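Local structure of GTP pyrophosphokinase YjbM (Bacillus subtilis, 5DEC) at residues W13-V24 with G52-L61. The protein synthesises the alarmone (p)ppGpp by transferring pyrophosphate from ATP to GDP or GTP, working as an allosterically regulated homotetramer. Numbering follows the deposited sequence.
Sequences WERFLVPYRQAV and GRVKPVASIL
Trp13, Leu17, Arg21 and Val24 of the N-terminal helix pack on Val54, Val57 and Ile60 where edge strand 49-54 of the RelA/SpoT synthetase sheet passes into helix 57-66. Segment 13-24 runs antiparallel to strand 52-54, the axes 8.1 Å apart at closest approach, and nearly perpendicular to helix segment 57-61. Trp13 can be followed outward, although it is poorly ordered: CB lies near Val57 CG2, and the indole then turns its five-membered ring to Val57 CG1, a CH-pi contact 3.5 Å from the centroid and 13° off the normal. Farther out, CZ3 meets Ile60 CD1, CH2 reaches Ile60 CG2, and CZ2 lies 3.6 Å from Leu61 CD2. A chi1 of -177° sets Val57 CG1 opposite the backbone N, over the indole, and leaves CG2 for Leu17 CD1. Shortening Val57 to an alanine would remove both methyls and probably leave a gap beside the indole face and Leu17 CD1. Leu17 CD2 instead packs against Ile60 CD1. The contact adjoins the ATP-binding Arg53, Val54 and Lys55; Lys55 NZ forms a salt bridge with Asp79, which binds magnesium. Val24 CG2 meets Val54 CG2, which also sits 3.6 Å from both Arg21 N and Arg21 CG.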
ATOM      1  N   TRP B  13      -5.380  20.074 -15.966  1.00 83.36           N
ATOM      2  CA  TRP B  13      -5.618  20.041 -14.523  1.00 83.90           C
ATOM      3  C   TRP B  13      -4.857  18.902 -13.883  1.00 78.50           C
ATOM      4  O   TRP B  13      -4.181  19.083 -12.873  1.00 75.88           O
ATOM      5  CB  TRP B  13      -7.099  19.864 -14.198  1.00 84.78           C
ATOM      6  CG  TRP B  13      -7.851  21.120 -14.033  1.00 87.80           C
ATOM      7  CD1 TRP B  13      -8.766  21.650 -14.889  1.00 88.09           C
ATOM      8  CD2 TRP B  13      -7.752  22.025 -12.933  1.00 89.77           C
ATOM      9  NE1 TRP B  13      -9.252  22.832 -14.385  1.00 90.01           N
ATOM     10  CE2 TRP B  13      -8.643  23.084 -13.184  1.00 89.32           C
ATOM     11  CE3 TRP B  13      -6.997  22.040 -11.756  1.00 91.01           C
ATOM     12  CZ2 TRP B  13      -8.800  24.149 -12.302  1.00 87.77           C
ATOM     13  CZ3 TRP B  13      -7.152  23.100 -10.883  1.00 89.82           C
ATOM     14  CH2 TRP B  13      -8.046  24.139 -11.161  1.00 88.55           C
ATOM     15  N   GLU B  14      -4.975  17.724 -14.483  1.00 72.33           N
ATOM     16  CA  GLU B  14      -4.390  16.528 -13.910  1.00 72.63           C
ATOM     17  C   GLU B  14      -2.875  16.607 -13.995  1.00 65.04           C
ATOM     18  O   GLU B  14      -2.170  16.056 -13.153  1.00 60.10           O
ATOM     19  CB  GLU B  14      -4.916  15.284 -14.632  1.00 79.65           C
ATOM     20  CG  GLU B  14      -5.208  14.089 -13.732  1.00 91.73           C
ATOM     21  CD  GLU B  14      -6.215  14.383 -12.631  1.00104.64           C
ATOM     22  OE1 GLU B  14      -7.066  15.285 -12.800  1.00112.32           O
ATOM     23  OE2 GLU B  14      -6.157  13.694 -11.591  1.00105.54           O
ATOM     24  N   ARG B  15      -2.380  17.349 -14.981  1.00 59.26           N
ATOM     25  CA  ARG B  15      -0.954  17.604 -15.086  1.00 61.64           C
ATOM     26  C   ARG B  15      -0.530  18.645 -14.038  1.00 55.29           C
ATOM     27  O   ARG B  15       0.566  18.560 -13.489  1.00 53.17           O
ATOM     28  CB  ARG B  15      -0.596  18.039 -16.522  1.00 71.69           C
ATOM     29  CG  ARG B  15       0.336  19.232 -16.670  1.00 82.36           C
ATOM     30  CD  ARG B  15       0.331  19.761 -18.116  1.00 94.29           C
ATOM     31  NE  ARG B  15       0.559  18.692 -19.092  1.00 97.67           N
ATOM     32  CZ  ARG B  15      -0.213  18.451 -20.149  1.00 97.31           C
ATOM     33  NH1 ARG B  15      -1.270  19.218 -20.399  1.00 97.46           N
ATOM     34  NH2 ARG B  15       0.078  17.446 -20.967  1.00 95.76           N
ATOM     35  N   PHE B  16      -1.411  19.599 -13.744  1.00 53.24           N
ATOM     36  CA  PHE B  16      -1.172  20.613 -12.706  1.00 48.87           C
ATOM     37  C   PHE B  16      -1.111  19.999 -11.302  1.00 43.35           C
ATOM     38  O   PHE B  16      -0.398  20.483 -10.429  1.00 41.93           O
ATOM     39  CB  PHE B  16      -2.279  21.672 -12.750  1.00 46.25           C
ATOM     40  CG  PHE B  16      -2.266  22.644 -11.589  1.00 45.53           C
ATOM     41  CD1 PHE B  16      -1.331  23.665 -11.528  1.00 48.80           C
ATOM     42  CD2 PHE B  16      -3.217  22.556 -10.584  1.00 45.22           C
ATOM     43  CE1 PHE B  16      -1.325  24.556 -10.470  1.00 48.42           C
ATOM     44  CE2 PHE B  16      -3.218  23.447  -9.526  1.00 46.36           C
ATOM     45  CZ  PHE B  16      -2.271  24.448  -9.472  1.00 46.94           C
ATOM     46  N   LEU B  17      -1.881  18.946 -11.086  1.00 36.05           N
ATOM     47  CA  LEU B  17      -2.019  18.368  -9.757  1.00 39.42           C
ATOM     48  C   LEU B  17      -0.980  17.295  -9.449  1.00 38.15           C
ATOM     49  O   LEU B  17      -0.818  16.897  -8.291  1.00 32.39           O
ATOM     50  CB  LEU B  17      -3.419  17.783  -9.601  1.00 39.06           C
ATOM     51  CG  LEU B  17      -4.560  18.803  -9.636  1.00 39.39           C
ATOM     52  CD1 LEU B  17      -5.882  18.083  -9.501  1.00 38.56           C
ATOM     53  CD2 LEU B  17      -4.416  19.835  -8.519  1.00 41.37           C
ATOM     54  N   VAL B  18      -0.286  16.825 -10.484  1.00 37.68           N
ATOM     55  CA  VAL B  18       0.714  15.767 -10.319  1.00 37.06           C
ATOM     56  C   VAL B  18       1.738  16.082  -9.211  1.00 31.52           C
ATOM     57  O   VAL B  18       1.956  15.247  -8.328  1.00 34.12           O
ATOM     58  CB  VAL B  18       1.464  15.479 -11.640  1.00 43.46           C
ATOM     59  CG1 VAL B  18       2.727  14.710 -11.362  1.00 43.94           C
ATOM     60  CG2 VAL B  18       0.579  14.699 -12.609  1.00 52.19           C
ATOM     61  N   PRO B  19       2.343  17.286  -9.223  1.00 30.45           N
ATOM     62  CA  PRO B  19       3.299  17.556  -8.136  1.00 34.39           C
ATOM     63  C   PRO B  19       2.651  17.568  -6.751  1.00 36.19           C
ATOM     64  O   PRO B  19       3.302  17.190  -5.775  1.00 28.06           O
ATOM     65  CB  PRO B  19       3.828  18.956  -8.456  1.00 35.08           C
ATOM     66  CG  PRO B  19       3.460  19.206  -9.873  1.00 44.35           C
ATOM     67  CD  PRO B  19       2.227  18.432 -10.140  1.00 37.88           C
ATOM     68  N   TYR B  20       1.408  18.033  -6.669  1.00 27.53           N
ATOM     69  CA  TYR B  20       0.710  18.082  -5.387  1.00 28.95           C
ATOM     70  C   TYR B  20       0.488  16.680  -4.860  1.00 30.50           C
ATOM     71  O   TYR B  20       0.679  16.417  -3.667  1.00 25.71           O
ATOM     72  CB  TYR B  20      -0.628  18.813  -5.521  1.00 27.22           C
ATOM     73  CG  TYR B  20      -0.446  20.286  -5.749  1.00 30.88           C
ATOM     74  CD1 TYR B  20      -0.295  21.161  -4.675  1.00 31.14           C
ATOM     75  CD2 TYR B  20      -0.383  20.809  -7.042  1.00 24.32           C
ATOM     76  CE1 TYR B  20      -0.119  22.518  -4.879  1.00 39.27           C
ATOM     77  CE2 TYR B  20      -0.210  22.158  -7.250  1.00 37.36           C
ATOM     78  CZ  TYR B  20      -0.074  23.008  -6.171  1.00 45.00           C
ATOM     79  OH  TYR B  20       0.107  24.352  -6.384  1.00 51.80           O
ATOM     80  N   ARG B  21       0.068  15.773  -5.739  1.00 27.02           N
ATOM     81  CA  ARG B  21      -0.117  14.379  -5.340  1.00 30.30           C
ATOM     82  C   ARG B  21       1.172  13.719  -4.874  1.00 29.16           C
ATOM     83  O   ARG B  21       1.171  12.943  -3.910  1.00 23.99           O
ATOM     84  CB  ARG B  21      -0.722  13.556  -6.482  1.00 38.61           C
ATOM     85  CG  ARG B  21      -2.146  13.916  -6.771  1.00 44.52           C
ATOM     86  CD  ARG B  21      -2.793  12.950  -7.746  1.00 46.72           C
ATOM     87  NE  ARG B  21      -4.098  13.469  -8.120  1.00 58.52           N
ATOM     88  CZ  ARG B  21      -4.379  14.021  -9.292  1.00 74.32           C
ATOM     89  NH1 ARG B  21      -3.447  14.113 -10.235  1.00 73.15           N
ATOM     90  NH2 ARG B  21      -5.605  14.475  -9.523  1.00 84.69           N
ATOM     91  N   GLN B  22       2.264  13.995  -5.576  1.00 25.41           N
ATOM     92  CA  GLN B  22       3.548  13.403  -5.215  1.00 28.38           C
ATOM     93  C   GLN B  22       4.044  13.989  -3.874  1.00 19.25           C
ATOM     94  O   GLN B  22       4.565  13.272  -3.027  1.00 25.05           O
ATOM     95  CB  GLN B  22       4.572  13.621  -6.343  1.00 26.12           C
ATOM     96  CG  GLN B  22       5.970  13.012  -6.076  1.00 25.77           C
ATOM     97  CD  GLN B  22       5.972  11.499  -5.942  1.00 32.44           C
ATOM     98  OE1 GLN B  22       5.091  10.814  -6.460  1.00 31.22           O
ATOM     99  NE2 GLN B  22       6.975  10.967  -5.251  1.00 24.33           N
ATOM    100  N   ALA B  23       3.854  15.280  -3.664  1.00 19.15           N
ATOM    101  CA  ALA B  23       4.232  15.866  -2.371  1.00 21.47           C
ATOM    102  C   ALA B  23       3.487  15.190  -1.220  1.00 28.11           C
ATOM    103  O   ALA B  23       4.073  14.848  -0.183  1.00 26.56           O
ATOM    104  CB  ALA B  23       3.962  17.353  -2.365  1.00 27.01           C
ATOM    105  N   VAL B  24       2.185  15.006  -1.402  1.00 24.37           N
ATOM    106  CA  VAL B  24       1.376  14.305  -0.398  1.00 19.99           C
ATOM    107  C   VAL B  24       1.867  12.882  -0.147  1.00 22.08           C
ATOM    108  O   VAL B  24       2.013  12.469   1.006  1.00 23.50           O
ATOM    109  CB  VAL B  24      -0.117  14.306  -0.813  1.00 23.95           C
ATOM    110  CG1 VAL B  24      -0.939  13.370   0.077  1.00 26.43           C
ATOM    111  CG2 VAL B  24      -0.654  15.732  -0.739  1.00 24.62           C
ATOM    112  N   GLY B  52      -3.851  11.800   3.907  1.00 24.94           N
ATOM    113  CA  GLY B  52      -3.519  12.873   2.995  1.00 24.89           C
ATOM    114  C   GLY B  52      -4.415  12.853   1.775  1.00 29.55           C
ATOM    115  O   GLY B  52      -4.935  11.808   1.380  1.00 34.15           O
ATOM    116  N   ARG B  53      -4.602  14.021   1.189  1.00 29.22           N
ATOM    117  CA  ARG B  53      -5.572  14.201   0.124  1.00 41.67           C
ATOM    118  C   ARG B  53      -5.199  15.406  -0.735  1.00 31.27           C
ATOM    119  O   ARG B  53      -4.788  16.451  -0.210  1.00 31.73           O
ATOM    120  CB  ARG B  53      -6.975  14.338   0.757  1.00 51.13           C
ATOM    121  CG  ARG B  53      -7.872  15.394   0.175  1.00 67.41           C
ATOM    122  CD  ARG B  53      -8.465  14.975  -1.142  1.00 84.74           C
ATOM    123  NE  ARG B  53      -9.479  13.937  -1.066  1.00 94.92           N
ATOM    124  CZ  ARG B  53     -10.765  14.184  -0.853  1.00101.50           C
ATOM    125  NH1 ARG B  53     -11.179  15.435  -0.678  1.00108.55           N
ATOM    126  NH2 ARG B  53     -11.630  13.182  -0.809  1.00101.34           N
ATOM    127  N   VAL B  54      -5.334  15.266  -2.056  1.00 33.81           N
ATOM    128  CA  VAL B  54      -5.295  16.421  -2.950  1.00 31.63           C
ATOM    129  C   VAL B  54      -6.724  16.823  -3.300  1.00 38.76           C
ATOM    130  O   VAL B  54      -7.542  15.976  -3.646  1.00 35.03           O
ATOM    131  CB  VAL B  54      -4.482  16.138  -4.240  1.00 38.04           C
ATOM    132  CG1 VAL B  54      -4.656  17.270  -5.255  1.00 35.30           C
ATOM    133  CG2 VAL B  54      -3.030  15.943  -3.900  1.00 39.07           C
ATOM    134  N   LYS B  55      -7.005  18.118  -3.220  1.00 38.03           N
ATOM    135  CA  LYS B  55      -8.347  18.638  -3.448  1.00 43.56           C
ATOM    136  C   LYS B  55      -8.865  18.331  -4.854  1.00 48.27           C
ATOM    137  O   LYS B  55      -8.164  18.555  -5.837  1.00 48.53           O
ATOM    138  CB  LYS B  55      -8.348  20.148  -3.228  1.00 45.10           C
ATOM    139  CG  LYS B  55      -9.596  20.694  -2.577  1.00 53.36           C
ATOM    140  CD  LYS B  55      -9.305  21.974  -1.807  1.00 57.72           C
ATOM    141  CE  LYS B  55     -10.229  22.111  -0.608  1.00 61.51           C
ATOM    142  NZ  LYS B  55     -10.217  23.498  -0.061  1.00 70.30           N
ATOM    143  N   PRO B  56     -10.092  17.791  -4.952  1.00 52.04           N
ATOM    144  CA  PRO B  56     -10.678  17.555  -6.276  1.00 54.79           C
ATOM    145  C   PRO B  56     -10.837  18.872  -7.038  1.00 46.73           C
ATOM    146  O   PRO B  56     -11.050  19.917  -6.424  1.00 44.93           O
ATOM    147  CB  PRO B  56     -12.033  16.909  -5.957  1.00 59.08           C
ATOM    148  CG  PRO B  56     -11.893  16.373  -4.565  1.00 56.36           C
ATOM    149  CD  PRO B  56     -10.960  17.314  -3.863  1.00 56.71           C
ATOM    150  N   VAL B  57     -10.710  18.810  -8.357  1.00 51.38           N
ATOM    151  CA  VAL B  57     -10.769  19.984  -9.218  1.00 58.49           C
ATOM    152  C   VAL B  57     -12.014  20.843  -8.966  1.00 62.97           C
ATOM    153  O   VAL B  57     -11.929  22.072  -8.898  1.00 63.28           O
ATOM    154  CB  VAL B  57     -10.717  19.564 -10.692  1.00 61.67           C
ATOM    155  CG1 VAL B  57     -10.704  20.785 -11.589  1.00 70.27           C
ATOM    156  CG2 VAL B  57      -9.483  18.721 -10.939  1.00 58.21           C
ATOM    157  N   ALA B  58     -13.161  20.187  -8.825  1.00 60.23           N
ATOM    158  CA  ALA B  58     -14.419  20.862  -8.519  1.00 68.01           C
ATOM    159  C   ALA B  58     -14.293  21.688  -7.243  1.00 69.49           C
ATOM    160  O   ALA B  58     -14.729  22.842  -7.181  1.00 68.81           O
ATOM    161  CB  ALA B  58     -15.549  19.851  -8.388  1.00 69.08           C
ATOM    162  N   SER B  59     -13.710  21.078  -6.217  1.00 56.45           N
ATOM    163  CA  SER B  59     -13.610  21.724  -4.922  1.00 51.84           C
ATOM    164  C   SER B  59     -12.592  22.858  -4.966  1.00 54.03           C
ATOM    165  O   SER B  59     -12.728  23.836  -4.236  1.00 62.43           O
ATOM    166  CB  SER B  59     -13.238  20.705  -3.846  1.00 60.83           C
ATOM    167  OG  SER B  59     -12.953  21.356  -2.618  1.00 73.38           O
ATOM    168  N   ILE B  60     -11.577  22.730  -5.822  1.00 55.51           N
ATOM    169  CA  ILE B  60     -10.613  23.810  -6.025  1.00 57.54           C
ATOM    170  C   ILE B  60     -11.310  25.003  -6.672  1.00 65.76           C
ATOM    171  O   ILE B  60     -11.189  26.133  -6.196  1.00 63.46           O
ATOM    172  CB  ILE B  60      -9.412  23.385  -6.910  1.00 47.57           C
ATOM    173  CG1 ILE B  60      -8.568  22.316  -6.216  1.00 46.72           C
ATOM    174  CG2 ILE B  60      -8.517  24.583  -7.195  1.00 47.35           C
ATOM    175  CD1 ILE B  60      -7.423  21.797  -7.079  1.00 45.79           C
ATOM    176  N   LEU B  61     -12.022  24.742  -7.768  1.00 69.40           N
ATOM    177  CA  LEU B  61     -12.777  25.778  -8.478  1.00 72.32           C
ATOM    178  C   LEU B  61     -13.824  26.440  -7.577  1.00 74.65           C
ATOM    179  O   LEU B  61     -13.903  27.667  -7.519  1.00 73.55           O
ATOM    180  CB  LEU B  61     -13.438  25.201  -9.734  1.00 73.11           C
ATOM    181  CG  LEU B  61     -12.503  24.770 -10.871  1.00 72.22           C
ATOM    182  CD1 LEU B  61     -13.260  24.002 -11.946  1.00 74.13           C
ATOM    183  CD2 LEU B  61     -11.786  25.970 -11.480  1.00 69.99           C
TER